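Long-range contacts in SspB protein (Streptomyces clavuligerus, PDB 6JUF), which probably acts as a DNA-cutting nuclease in the SspABCD-SspE system, a phosphorothioation-sensing bacterial defence against phages: residues 63-68 and 125-130; 70-75 and 83-88; 178-183 and 205-210; 233-238 and 277-282; 237-242 and 308-313. One frame throughout, in Å; residues are numbered along the deposited sequence.

Contact 1: 63-68 and 125-130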
# COMPACT_ATOMS: atom_id res chain seq x y z
N TRP B 63 -7.32 5.98 -14.21
CA TRP B 63 -6.02 5.82 -13.53
C TRP B 63 -5.12 4.97 -14.40
O TRP B 63 -3.91 5.24 -14.49
CB TRP B 63 -6.11 5.30 -12.10
CG TRP B 63 -6.52 6.37 -11.16
CD1 TRP B 63 -7.62 6.38 -10.31
CD2 TRP B 63 -5.80 7.63 -10.91
NE1 TRP B 63 -7.66 7.58 -9.57
CE2 TRP B 63 -6.58 8.36 -9.89
CE3 TRP B 63 -4.60 8.19 -11.39
CZ2 TRP B 63 -6.18 9.62 -9.42
CZ3 TRP B 63 -4.22 9.46 -10.90
CH2 TRP B 63 -4.99 10.14 -9.95
N SER B 64 -5.65 3.93 -15.03
CA SER B 64 -4.78 3.13 -15.94
C SER B 64 -4.23 3.97 -17.10
O SER B 64 -3.04 3.84 -17.40
CB SER B 64 -5.59 1.99 -16.54
OG SER B 64 -5.63 0.96 -15.57
N ARG B 65 -5.07 4.81 -17.74
CA ARG B 65 -4.63 5.69 -18.83
C ARG B 65 -3.60 6.71 -18.29
O ARG B 65 -2.58 6.97 -18.89
CB ARG B 65 -5.87 6.38 -19.39
CG ARG B 65 -5.86 7.07 -20.76
CD ARG B 65 -7.33 7.33 -21.14
NE ARG B 65 -8.07 8.47 -20.46
CZ ARG B 65 -9.36 8.47 -20.02
NH1 ARG B 65 -10.12 7.37 -20.07
NH2 ARG B 65 -9.89 9.54 -19.47
N ALA B 66 -3.93 7.26 -17.12
CA ALA B 66 -3.11 8.41 -16.56
C ALA B 66 -1.72 7.94 -16.18
O ALA B 66 -0.73 8.65 -16.28
CB ALA B 66 -3.84 9.00 -15.34
N PHE B 67 -1.65 6.70 -15.70
CA PHE B 67 -0.32 6.13 -15.31
C PHE B 67 0.39 5.53 -16.53
O PHE B 67 1.47 4.95 -16.39
CB PHE B 67 -0.44 5.07 -14.18
CG PHE B 67 -0.59 5.68 -12.81
CD1 PHE B 67 0.45 6.45 -12.26
CD2 PHE B 67 -1.76 5.52 -12.09
CE1 PHE B 67 0.30 7.01 -11.00
CE2 PHE B 67 -1.93 6.09 -10.86
CZ PHE B 67 -0.91 6.86 -10.28
N LYS B 68 -0.17 5.71 -17.73
CA LYS B 68 0.46 5.22 -18.98
C LYS B 68 0.49 3.71 -19.04
O LYS B 68 1.38 3.09 -19.66
CB LYS B 68 1.85 5.86 -19.24
CG LYS B 68 1.94 7.37 -19.04
CD LYS B 68 0.96 8.22 -19.82
CE LYS B 68 1.44 9.66 -20.05
NZ LYS B 68 1.74 10.36 -18.77
N LYS B 125 0.89 12.92 -24.13
CA LYS B 125 0.79 14.01 -23.15
C LYS B 125 0.27 13.44 -21.82
O LYS B 125 -0.24 12.31 -21.74
CB LYS B 125 -0.18 15.09 -23.67
CG LYS B 125 0.38 16.01 -24.71
CD LYS B 125 -0.75 16.93 -25.21
CE LYS B 125 -0.13 18.11 -25.96
NZ LYS B 125 -1.17 19.10 -26.36
N SER B 126 0.35 14.22 -20.76
CA SER B 126 -0.18 13.82 -19.44
C SER B 126 -1.72 13.95 -19.39
O SER B 126 -2.30 14.85 -19.97
CB SER B 126 0.44 14.72 -18.39
OG SER B 126 -0.07 14.41 -17.08
N TRP B 127 -2.32 13.02 -18.67
CA TRP B 127 -3.76 13.01 -18.34
C TRP B 127 -4.04 13.71 -17.07
O TRP B 127 -5.19 13.71 -16.64
CB TRP B 127 -4.32 11.57 -18.30
CG TRP B 127 -4.28 10.93 -19.64
CD1 TRP B 127 -3.33 10.01 -20.15
CD2 TRP B 127 -5.18 11.22 -20.74
NE1 TRP B 127 -3.60 9.74 -21.47
CE2 TRP B 127 -4.70 10.44 -21.87
CE3 TRP B 127 -6.28 12.06 -20.91
CZ2 TRP B 127 -5.31 10.48 -23.09
CZ3 TRP B 127 -6.88 12.09 -22.16
CH2 TRP B 127 -6.41 11.32 -23.21
N ALA B 128 -3.05 14.31 -16.43
CA ALA B 128 -3.27 14.93 -15.11
C ALA B 128 -2.84 16.38 -15.03
O ALA B 128 -1.85 16.70 -14.34
CB ALA B 128 -2.62 14.07 -13.99
N PRO B 129 -3.52 17.27 -15.77
CA PRO B 129 -3.02 18.68 -15.80
C PRO B 129 -2.87 19.31 -14.43
O PRO B 129 -1.96 20.11 -14.21
CB PRO B 129 -4.06 19.40 -16.69
CG PRO B 129 -5.26 18.43 -16.77
CD PRO B 129 -4.63 17.04 -16.73
N SER B 130 -3.79 19.01 -13.52
CA SER B 130 -3.74 19.62 -12.17
C SER B 130 -2.49 19.22 -11.44
O SER B 130 -1.85 20.04 -10.75
CB SER B 130 -5.00 19.34 -11.34
OG SER B 130 -6.08 20.07 -11.87
O HOH W 1 -0.63 11.06 -17.27
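Arg65 lies across the indole of Trp127, and its chain can be followed atom by atom. CB leaves the helix toward segment 125-130. CG stands anti to the backbone N (chi1 -164°) and rests over the face of the five-membered ring, 3.8 Å from its centroid, a CH-pi contact. CD passes CE2. NE comes 3.9 Å above the indole plane, over its centre. The chain bends at chi3, so the guanidinium does not lie flat on the ring: the two planes are 74° apart, and it is the guanidinium edge that faces CD2. CZ is 5.0 Å from the six-membered ring centroid, over the face, a cation-pi contact. Beyond it, NH1 forms a salt bridge with Glu72.

Beside this, Trp127 CB packs on Ala66 CB at 3.9 Å. One water joins the two backbones. It donates to Ala66 O (2.6 Å) and accepts from Trp127 N and from Lys68 NZ (2.9 Å). Lys68 NZ also bonds to Trp116 O and Ser119 O. Lys68 itself is the C-prime residue of the Schellman motif that ends the helix. Ser126 OG accepts from Ala128 N, an ST turn, and the same hydroxyl is hydrogen-bonded to Leu117 O.

The contact therefore joins the C-terminal end of helix 57-66 to the turn leading into helix 129-137. Helix 107-118 packs against both segments, through Leu117 on Ala66 and Ala128.

Contact 2: 70-75 and 83-88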
# COMPACT_ATOMS: atom_id res chain seq x y z
N THR B 70 -2.43 2.05 -19.90
CA THR B 70 -3.23 1.76 -21.09
C THR B 70 -3.20 2.94 -22.00
O THR B 70 -2.82 4.05 -21.57
CB THR B 70 -4.72 1.56 -20.76
OG1 THR B 70 -5.21 2.73 -20.05
CG2 THR B 70 -4.94 0.29 -19.90
N ARG B 71 -3.53 2.65 -23.28
CA ARG B 71 -3.87 3.69 -24.25
C ARG B 71 -5.30 3.39 -24.69
O ARG B 71 -5.74 2.23 -24.59
CB ARG B 71 -2.93 3.67 -25.48
CG ARG B 71 -1.58 4.39 -25.37
CD ARG B 71 -1.86 5.78 -26.03
NE ARG B 71 -0.63 6.22 -26.46
CZ ARG B 71 -0.28 7.43 -26.79
NH1 ARG B 71 -1.17 8.41 -26.80
NH2 ARG B 71 1.00 7.60 -27.13
N GLU B 72 -6.02 4.37 -25.19
CA GLU B 72 -7.35 4.15 -25.66
C GLU B 72 -7.45 4.56 -27.16
O GLU B 72 -6.77 5.49 -27.64
CB GLU B 72 -8.40 4.93 -24.81
CG GLU B 72 -8.43 4.48 -23.35
CD GLU B 72 -9.56 5.11 -22.60
OE1 GLU B 72 -10.40 5.83 -23.18
OE2 GLU B 72 -9.57 4.92 -21.37
N HIS B 73 -8.32 3.83 -27.86
CA HIS B 73 -8.54 4.09 -29.31
C HIS B 73 -9.83 3.52 -29.77
O HIS B 73 -10.29 2.58 -29.15
CB HIS B 73 -7.39 3.52 -30.14
CG HIS B 73 -7.26 4.18 -31.50
ND1 HIS B 73 -7.52 3.50 -32.63
CD2 HIS B 73 -7.05 5.50 -31.88
CE1 HIS B 73 -7.37 4.32 -33.70
NE2 HIS B 73 -7.11 5.54 -33.24
N TYR B 74 -10.42 4.01 -30.86
CA TYR B 74 -11.61 3.32 -31.39
C TYR B 74 -11.31 1.86 -31.75
O TYR B 74 -10.20 1.52 -32.23
CB TYR B 74 -12.18 4.06 -32.61
CG TYR B 74 -12.27 5.57 -32.41
CD1 TYR B 74 -13.33 6.15 -31.69
CD2 TYR B 74 -11.28 6.42 -32.91
CE1 TYR B 74 -13.42 7.53 -31.51
CE2 TYR B 74 -11.34 7.79 -32.73
CZ TYR B 74 -12.41 8.35 -32.03
OH TYR B 74 -12.48 9.73 -31.85
N GLY B 75 -12.28 0.98 -31.49
CA GLY B 75 -12.22 -0.40 -31.95
C GLY B 75 -12.44 -0.35 -33.46
O GLY B 75 -12.79 0.68 -33.99
N MET B 83 -14.40 4.29 -27.10
CA MET B 83 -12.93 4.29 -26.93
C MET B 83 -12.58 3.05 -26.13
O MET B 83 -12.95 2.92 -24.96
CB MET B 83 -12.42 5.57 -26.26
CG MET B 83 -12.51 6.79 -27.19
SD MET B 83 -11.20 6.75 -28.38
CE MET B 83 -9.79 7.33 -27.45
N LEU B 84 -11.93 2.12 -26.78
CA LEU B 84 -11.53 0.89 -26.14
C LEU B 84 -10.13 1.08 -25.46
O LEU B 84 -9.36 1.94 -25.86
CB LEU B 84 -11.44 -0.26 -27.16
CG LEU B 84 -12.70 -0.58 -28.02
CD1 LEU B 84 -12.67 -2.01 -28.50
CD2 LEU B 84 -13.97 -0.35 -27.27
N SER B 85 -9.79 0.13 -24.56
CA SER B 85 -8.49 0.22 -23.79
C SER B 85 -7.53 -0.91 -24.11
O SER B 85 -8.01 -2.01 -24.41
CB SER B 85 -8.76 0.22 -22.28
OG SER B 85 -9.45 1.42 -21.94
N TYR B 86 -6.24 -0.62 -24.15
CA TYR B 86 -5.21 -1.59 -24.57
C TYR B 86 -4.06 -1.37 -23.59
O TYR B 86 -3.67 -0.24 -23.38
CB TYR B 86 -4.81 -1.38 -26.02
CG TYR B 86 -6.00 -1.44 -26.94
CD1 TYR B 86 -6.39 -2.67 -27.48
CD2 TYR B 86 -6.72 -0.28 -27.30
CE1 TYR B 86 -7.51 -2.74 -28.33
CE2 TYR B 86 -7.83 -0.34 -28.10
CZ TYR B 86 -8.19 -1.57 -28.64
OH TYR B 86 -9.25 -1.67 -29.48
N PRO B 87 -3.52 -2.47 -23.03
CA PRO B 87 -2.37 -2.38 -22.15
C PRO B 87 -1.07 -1.95 -22.88
O PRO B 87 -0.79 -2.43 -23.98
CB PRO B 87 -2.22 -3.84 -21.60
CG PRO B 87 -2.69 -4.71 -22.74
CD PRO B 87 -3.82 -3.89 -23.40
N THR B 88 -0.28 -1.04 -22.26
CA THR B 88 0.93 -0.58 -22.86
C THR B 88 2.03 -1.58 -22.59
O THR B 88 1.90 -2.40 -21.63
CB THR B 88 1.33 0.77 -22.28
OG1 THR B 88 1.50 0.60 -20.85
CG2 THR B 88 0.26 1.81 -22.51
O HOH W 2 -8.08 3.09 -19.98
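Met83 lays its sulfur over the face of the Tyr74 ring, a Met-aromatic contact beside the loop that closes a two-stranded beta hairpin. SD sits 4.0 Å from the ring centroid and 14° off the normal. Met83 is bent at chi2 and chi3 (-77° and -78°), which folds the chain back over the neighbouring strand and brings CE to 3.5 Å from Glu72 O.

The strands 70-74 and 83-87 run antiparallel. Arg71 with Tyr86 and His73 with Leu84 are hydrogen-bonded pairs, each closed by two backbone bonds. Glu72 with Ser85 is a non-hydrogen-bonded pair between them.

The side chains of Arg71, His73, Leu84 and Tyr86 lie on one face of the hairpin. There Tyr86 turns its ring edge to His73 O, which lies in the ring plane. Leu84 CG packs on the backbone of Gly75.

Glu72 and Ser85 share the other face. Glu72 crosses Met83 at about a right angle, with OE1 beside Met83 CB. Its CG rests 3.5 Å from Ser85 OG. Its carboxylate also forms salt bridges with Arg61 and Arg65 of helix 57-66, which would probably favour its charged form. A water ties this face together: it donates to Glu72 OE2 at 2.7 Å and accepts from Thr70 OG1 and Ser85 OG, each at 2.9 Å.

Contact 3: 178-183 and 205-210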
# COMPACT_ATOMS: atom_id res chain seq x y z
N LYS B 178 -5.17 13.68 -1.01
CA LYS B 178 -5.42 12.31 -0.57
C LYS B 178 -4.36 11.33 -1.10
O LYS B 178 -4.05 10.33 -0.42
CB LYS B 178 -6.83 11.83 -1.07
CG LYS B 178 -7.93 12.46 -0.24
CD LYS B 178 -9.27 11.77 -0.46
CE LYS B 178 -9.98 12.33 -1.64
NZ LYS B 178 -11.21 11.52 -1.79
N MET B 179 -3.78 11.63 -2.26
CA MET B 179 -2.83 10.72 -2.90
C MET B 179 -1.47 10.80 -2.18
O MET B 179 -0.74 9.79 -2.08
CB MET B 179 -2.65 11.12 -4.39
CG MET B 179 -1.54 10.31 -5.13
SD MET B 179 -1.82 10.56 -6.91
CE MET B 179 -0.40 9.65 -7.50
N TYR B 180 -1.07 12.02 -1.76
CA TYR B 180 0.31 12.20 -1.28
C TYR B 180 0.53 12.44 0.22
O TYR B 180 1.67 12.30 0.69
CB TYR B 180 1.00 13.36 -2.03
CG TYR B 180 1.16 13.13 -3.53
CD1 TYR B 180 2.13 12.20 -4.01
CD2 TYR B 180 0.35 13.77 -4.46
CE1 TYR B 180 2.24 11.95 -5.40
CE2 TYR B 180 0.47 13.51 -5.81
CZ TYR B 180 1.42 12.63 -6.29
OH TYR B 180 1.53 12.42 -7.65
N VAL B 181 -0.48 12.90 0.98
CA VAL B 181 -0.28 13.25 2.39
C VAL B 181 -0.60 12.05 3.30
O VAL B 181 -1.33 11.12 2.91
CB VAL B 181 -1.13 14.50 2.85
CG1 VAL B 181 -0.93 15.66 1.90
CG2 VAL B 181 -2.61 14.15 3.03
N PRO B 182 -0.01 12.04 4.51
CA PRO B 182 -0.30 10.91 5.41
C PRO B 182 -1.77 10.79 5.72
O PRO B 182 -2.47 11.82 5.81
CB PRO B 182 0.52 11.23 6.68
CG PRO B 182 1.64 12.15 6.18
CD PRO B 182 1.02 12.96 5.04
N ALA B 183 -2.26 9.55 5.84
CA ALA B 183 -3.67 9.29 6.05
C ALA B 183 -4.20 10.02 7.30
O ALA B 183 -5.33 10.41 7.38
CB ALA B 183 -3.88 7.78 6.20
N LEU B 205 5.74 7.98 -0.38
CA LEU B 205 6.80 8.81 -1.01
C LEU B 205 7.12 10.02 -0.15
O LEU B 205 8.15 10.65 -0.38
CB LEU B 205 6.43 9.23 -2.47
CG LEU B 205 6.09 8.05 -3.40
CD1 LEU B 205 5.79 8.59 -4.79
CD2 LEU B 205 7.18 6.94 -3.36
N GLY B 206 6.26 10.32 0.86
CA GLY B 206 6.50 11.49 1.73
C GLY B 206 6.64 12.83 1.00
O GLY B 206 7.42 13.70 1.43
N LEU B 207 5.92 13.00 -0.11
CA LEU B 207 6.05 14.25 -0.95
C LEU B 207 5.27 15.43 -0.43
O LEU B 207 5.53 16.53 -0.85
CB LEU B 207 5.62 13.97 -2.40
CG LEU B 207 6.70 13.29 -3.25
CD1 LEU B 207 6.03 12.69 -4.50
CD2 LEU B 207 7.78 14.33 -3.61
N MET B 208 4.21 15.22 0.39
CA MET B 208 3.34 16.36 0.73
C MET B 208 2.99 16.20 2.20
O MET B 208 2.83 15.06 2.71
CB MET B 208 2.05 16.36 -0.11
CG MET B 208 1.31 17.69 -0.17
SD MET B 208 -0.11 17.47 -1.24
CE MET B 208 -1.27 18.66 -0.51
N GLU B 209 2.86 17.31 2.91
CA GLU B 209 2.55 17.26 4.33
C GLU B 209 1.65 18.43 4.71
O GLU B 209 1.60 19.47 4.04
CB GLU B 209 3.87 17.26 5.16
CG GLU B 209 3.75 17.24 6.69
CD GLU B 209 2.97 16.01 7.22
OE1 GLU B 209 1.75 15.92 7.06
OE2 GLU B 209 3.63 15.14 7.84
N GLN B 210 0.90 18.21 5.79
CA GLN B 210 0.11 19.24 6.41
C GLN B 210 1.01 20.19 7.19
O GLN B 210 1.96 19.75 7.86
CB GLN B 210 -0.88 18.52 7.35
CG GLN B 210 -1.47 19.43 8.38
CD GLN B 210 -2.27 20.55 7.81
OE1 GLN B 210 -2.25 21.65 8.38
NE2 GLN B 210 -3.02 20.30 6.74
O HOH W 3 3.77 11.31 -0.88
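This is a buried, mainly apolar contact between the end of helix 166-180 and the start of strand 208-211, an outer strand of a three-stranded antiparallel sheet. The backbones are nearest at Val181 and Met208.

Met208 meets both Tyr180 and Val181. Its CG stands anti to the backbone N (chi1 -161°) and the chain is extended beyond it. CB, CG and SD run past Val181 CG1, and CG comes within 3.7 Å of that methyl group. The two side chains meet at a slant. Met208 CB also touches Tyr180 CB at 3.7 Å, so it is covered by two successive residues.

Tyr180 lies side by side with Leu207, both pointing the same way. Leu207 CD1 touches CD1 and CE1 of the ring obliquely, at 4.0 Å. Met179 CG covers one face of this ring, over its centre, and Phe135 meets the ring edge-to-face. At the far end of the contact Pro182 CD packs 3.7 Å from Glu209 OE1, with the side chains crossing at about a right angle.

Polar links are few. A water donates to Tyr180 O and accepts from Leu207 N, both at 2.8 Å. It lies in the plane of the Tyr180 ring, at the edge. Met208 N is buried here without a partner. Glu209 OE1 accepts from Gln210 N, using its anti lone pair, and forms a salt bridge with Arg185.

Trp219 of strand 218-221 touches Val181 and Met208. The arrangement is that of a helix end packed against the outer strand of a small antiparallel sheet.

Contact 4: 233-238 and 277-282; sequences IIAYAC and AALEKV
Leu279 pushes its CD2 methyl against Ala235 in a crossed helix pair, formed by helix 231-243 and helix 272-285. The short segments cross nearly at right angles (-95°), with 8.8 Å between their axes. At such an angle the helices meet over a small patch, and six buried residues make it: Ile234, Ala235 and Cys238 from one helix, Ala278, Leu279 and Val282 from the other.

The backbones are nearest at Ala235 and Leu279, CA to CA 5.7 Å, where the small Ala235 probably helps. Leu279 is the main bump. Its CB bond does not aim at the other helix, but the chain reaches it: CG stands anti to the carbonyl carbon (chi1 -67°), and CD2 drops into the shallow hollow between Ala235 and Cys238. There CD2 touches Ala235 CA at 3.8 Å, and the CB and SG of Cys238 form the other wall.

Ala235 is a bump in its turn. Its CB fits between the two methyl groups of Val282, CG1 and CG2, at nearly equal distances. Leu279 and Val282 thus straddle it.

On the other flank Ala278 offers a low surface to Ile234. The branched side chain closes over its methyl group with CB, CG2 and CD1.

Around the patch, Leu254 and Leu257 of helix 254-259 pack on Leu279, and Leu257 also reaches Cys238. Val313 of helix 306-317 lies against Ala235. All the pairs across the two segments are apolar. The Ile234–Ala278 end is closed by Ile234 CG2, which lies 3.8 Å from Ala278 CB.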
# COMPACT_ATOMS: atom_id res chain seq x y z
N ILE B 233 16.34 5.08 -10.55
CA ILE B 233 15.05 5.72 -10.93
C ILE B 233 15.25 7.20 -11.32
O ILE B 233 14.72 7.69 -12.32
CB ILE B 233 13.96 5.58 -9.83
CG1 ILE B 233 13.59 4.11 -9.53
CG2 ILE B 233 12.70 6.40 -10.21
CD1 ILE B 233 13.02 3.33 -10.70
N ILE B 234 16.09 7.89 -10.53
CA ILE B 234 16.53 9.26 -10.87
C ILE B 234 17.18 9.31 -12.26
O ILE B 234 16.80 10.10 -13.13
CB ILE B 234 17.44 9.85 -9.78
CG1 ILE B 234 16.65 9.99 -8.44
CG2 ILE B 234 17.97 11.21 -10.21
CD1 ILE B 234 17.53 10.23 -7.20
N ALA B 235 18.18 8.43 -12.47
CA ALA B 235 18.90 8.42 -13.76
C ALA B 235 17.99 8.10 -14.95
O ALA B 235 18.05 8.74 -16.01
CB ALA B 235 20.09 7.47 -13.67
N TYR B 236 17.11 7.11 -14.77
CA TYR B 236 16.15 6.79 -15.82
C TYR B 236 15.30 8.06 -16.17
O TYR B 236 15.08 8.37 -17.33
CB TYR B 236 15.22 5.63 -15.35
CG TYR B 236 13.86 5.67 -16.06
CD1 TYR B 236 13.72 5.21 -17.34
CD2 TYR B 236 12.73 6.21 -15.39
CE1 TYR B 236 12.47 5.26 -17.99
CE2 TYR B 236 11.49 6.27 -16.02
CZ TYR B 236 11.38 5.82 -17.34
OH TYR B 236 10.17 5.91 -17.96
N ALA B 237 14.81 8.73 -15.11
CA ALA B 237 13.97 9.89 -15.33
C ALA B 237 14.68 11.02 -16.04
O ALA B 237 14.12 11.65 -16.95
CB ALA B 237 13.37 10.36 -14.00
N CYS B 238 15.97 11.21 -15.67
CA CYS B 238 16.79 12.21 -16.37
C CYS B 238 16.93 11.94 -17.88
O CYS B 238 16.76 12.81 -18.72
CB CYS B 238 18.17 12.32 -15.70
SG CYS B 238 18.13 13.03 -14.04
N ALA B 277 24.51 13.33 -7.62
CA ALA B 277 25.04 12.15 -6.90
C ALA B 277 24.49 10.85 -7.47
O ALA B 277 25.23 9.85 -7.62
CB ALA B 277 24.79 12.23 -5.41
N ALA B 278 23.22 10.85 -7.85
CA ALA B 278 22.61 9.65 -8.47
C ALA B 278 23.24 9.39 -9.83
O ALA B 278 23.53 8.23 -10.17
CB ALA B 278 21.11 9.82 -8.60
N LEU B 279 23.44 10.45 -10.63
CA LEU B 279 23.95 10.26 -11.98
C LEU B 279 25.42 9.79 -11.91
O LEU B 279 25.89 9.05 -12.77
CB LEU B 279 23.82 11.55 -12.79
CG LEU B 279 22.40 12.01 -13.12
CD1 LEU B 279 22.43 13.39 -13.77
CD2 LEU B 279 21.65 10.98 -13.95
N GLU B 280 26.11 10.21 -10.87
CA GLU B 280 27.53 9.77 -10.76
C GLU B 280 27.60 8.29 -10.51
O GLU B 280 28.44 7.57 -11.06
CB GLU B 280 28.21 10.53 -9.62
CG GLU B 280 28.42 11.98 -10.04
CD GLU B 280 29.37 12.76 -9.18
OE1 GLU B 280 30.00 13.66 -9.75
OE2 GLU B 280 29.52 12.49 -7.97
N LYS B 281 26.75 7.82 -9.59
CA LYS B 281 26.69 6.40 -9.27
C LYS B 281 26.33 5.56 -10.48
O LYS B 281 26.97 4.56 -10.77
CB LYS B 281 25.71 6.18 -8.11
CG LYS B 281 25.80 4.79 -7.50
CD LYS B 281 24.92 4.80 -6.28
CE LYS B 281 24.33 3.44 -5.98
NZ LYS B 281 23.53 3.66 -4.73
N VAL B 282 25.39 6.06 -11.28
CA VAL B 282 24.93 5.31 -12.44
C VAL B 282 25.91 5.39 -13.59
O VAL B 282 26.18 4.39 -14.22
CB VAL B 282 23.50 5.73 -12.80
CG1 VAL B 282 22.99 4.99 -14.04
CG2 VAL B 282 22.56 5.40 -11.65

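Contact 5: 237-242 and 308-313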
# COMPACT_ATOMS: atom_id res chain seq x y z
N ALA B 237 14.81 8.73 -15.11
CA ALA B 237 13.97 9.89 -15.33
C ALA B 237 14.68 11.02 -16.04
O ALA B 237 14.12 11.65 -16.95
CB ALA B 237 13.37 10.36 -14.00
N CYS B 238 15.97 11.21 -15.67
CA CYS B 238 16.79 12.21 -16.37
C CYS B 238 16.93 11.94 -17.88
O CYS B 238 16.76 12.81 -18.72
CB CYS B 238 18.17 12.32 -15.70
SG CYS B 238 18.13 13.03 -14.04
N LEU B 239 17.24 10.67 -18.19
CA LEU B 239 17.41 10.25 -19.59
C LEU B 239 16.09 10.25 -20.35
O LEU B 239 16.04 10.67 -21.52
CB LEU B 239 18.08 8.89 -19.62
CG LEU B 239 19.57 8.87 -19.24
CD1 LEU B 239 19.95 7.43 -18.79
CD2 LEU B 239 20.49 9.37 -20.35
N ASP B 240 15.01 9.81 -19.65
CA ASP B 240 13.69 9.82 -20.27
C ASP B 240 13.27 11.27 -20.59
O ASP B 240 12.70 11.55 -21.63
CB ASP B 240 12.71 9.17 -19.31
CG ASP B 240 11.32 8.97 -19.89
OD1 ASP B 240 11.19 8.42 -20.99
OD2 ASP B 240 10.35 9.38 -19.20
N TYR B 241 13.61 12.19 -19.64
CA TYR B 241 13.32 13.61 -19.85
C TYR B 241 14.05 14.14 -21.10
O TYR B 241 13.47 14.78 -21.97
CB TYR B 241 13.65 14.44 -18.60
CG TYR B 241 13.24 15.87 -18.78
CD1 TYR B 241 11.87 16.24 -18.60
CD2 TYR B 241 14.14 16.85 -19.16
CE1 TYR B 241 11.50 17.56 -18.81
CE2 TYR B 241 13.75 18.16 -19.39
CZ TYR B 241 12.42 18.51 -19.19
OH TYR B 241 12.01 19.78 -19.41
N ALA B 242 15.35 13.84 -21.18
CA ALA B 242 16.15 14.23 -22.33
C ALA B 242 15.57 13.70 -23.64
O ALA B 242 15.56 14.39 -24.66
CB ALA B 242 17.59 13.78 -22.12
N ASP B 308 16.73 4.68 -25.10
CA ASP B 308 17.13 3.28 -24.94
C ASP B 308 18.02 3.17 -23.72
O ASP B 308 17.99 2.11 -23.00
CB ASP B 308 17.86 2.73 -26.20
CG ASP B 308 16.91 2.53 -27.38
OD1 ASP B 308 15.67 2.47 -27.19
OD2 ASP B 308 17.39 2.41 -28.52
N LEU B 309 18.85 4.17 -23.49
CA LEU B 309 19.74 4.11 -22.32
C LEU B 309 18.92 4.21 -21.03
O LEU B 309 19.22 3.55 -20.06
CB LEU B 309 20.84 5.19 -22.35
CG LEU B 309 21.81 5.00 -23.55
CD1 LEU B 309 22.66 6.28 -23.64
CD2 LEU B 309 22.64 3.77 -23.22
N ALA B 310 17.89 5.04 -21.04
CA ALA B 310 17.04 5.17 -19.90
C ALA B 310 16.47 3.80 -19.53
O ALA B 310 16.42 3.46 -18.34
CB ALA B 310 15.88 6.14 -20.20
N TRP B 311 16.00 3.05 -20.52
CA TRP B 311 15.48 1.76 -20.27
C TRP B 311 16.51 0.71 -19.87
O TRP B 311 16.14 -0.21 -19.18
CB TRP B 311 14.56 1.30 -21.41
CG TRP B 311 13.22 1.92 -21.17
CD1 TRP B 311 12.73 3.12 -21.65
CD2 TRP B 311 12.19 1.38 -20.34
NE1 TRP B 311 11.48 3.34 -21.18
CE2 TRP B 311 11.10 2.33 -20.39
CE3 TRP B 311 12.05 0.22 -19.58
CZ2 TRP B 311 9.92 2.13 -19.67
CZ3 TRP B 311 10.87 0.00 -18.89
CH2 TRP B 311 9.82 0.96 -18.92
N ASP B 312 17.74 0.76 -20.37
CA ASP B 312 18.79 -0.11 -19.81
C ASP B 312 18.92 0.13 -18.32
O ASP B 312 18.98 -0.82 -17.54
CB ASP B 312 20.14 0.11 -20.49
CG ASP B 312 20.17 -0.34 -21.94
OD1 ASP B 312 19.30 -1.16 -22.31
OD2 ASP B 312 21.03 0.17 -22.71
N VAL B 313 19.02 1.39 -17.93
CA VAL B 313 19.25 1.75 -16.54
C VAL B 313 18.04 1.31 -15.70
O VAL B 313 18.17 0.73 -14.63
CB VAL B 313 19.40 3.29 -16.43
CG1 VAL B 313 19.32 3.80 -14.99
CG2 VAL B 313 20.72 3.74 -17.03
O HOH W 4 10.14 5.88 -20.63
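Leu239 and Ala310 are the centre of the apolar packing between two nearly antiparallel helix segments, whose axes come within 8.1 Å at -163°. Leu239 CB lies 3.6 Å from Ala310 CB, and Leu239 CA lies 5.1 Å from Ala310 CA. The small alanine permits this approach. Leu239 continues along the partner helix. With CG anti to the carbonyl carbon (chi1 -72°), its CD1 lies over the backbone of Ala310. The same methyl reaches Leu309 CB at 4.3 Å and Val313 CG2 at 4.2 Å, so it sits among two neighbouring residues and one about a turn further along the helix. Ala310 CB also packs against Asp240 N.

The polar link goes through a water. It donates to Asp240 OD1 at 2.8 Å and accepts from Trp311 NE1 at 2.9 Å. The Asp240 carboxylate has further partners: OD1 forms a salt bridge with Arg121, and OD2 accepts from Trp115 NE1. These bonds probably fix its rotation.

The contact joins helix 231-243 to helix 306-317. Phe302 of strand 298-302 packs on Leu239 and Leu309. Helix 107-118 adjoins the other side of the pair, with Trp115 touching Ala237 and Trp116 touching Trp311.

In the fold
Contacts 1 and 2 form one unit. Helix 57-66 is followed, after a short turn, by strand 70-74, and the contacts are joined by the Arg65 NH1 to Glu72 OE2 salt bridge (2.8 Å) and by Lys68 O with Thr88 OG1 (2.8 Å, a probable hydrogen bond). Contact 3 touches contact 1 where Phe67 CZ meets Met179 CE at 4.0 Å. Contacts 4 and 5 share helix 231-243, their centres about 9 Å apart, and Val313 CG1 packs on Ala235 CB at 4.0 Å. This pair stays about 8 Å from contact 1 at the nearest atoms. Glu18, seen to bind magnesium in a structure of this protein though no metal is bound to this chain, lies near contact 1: its side chain is about 10 Å from that of Arg65.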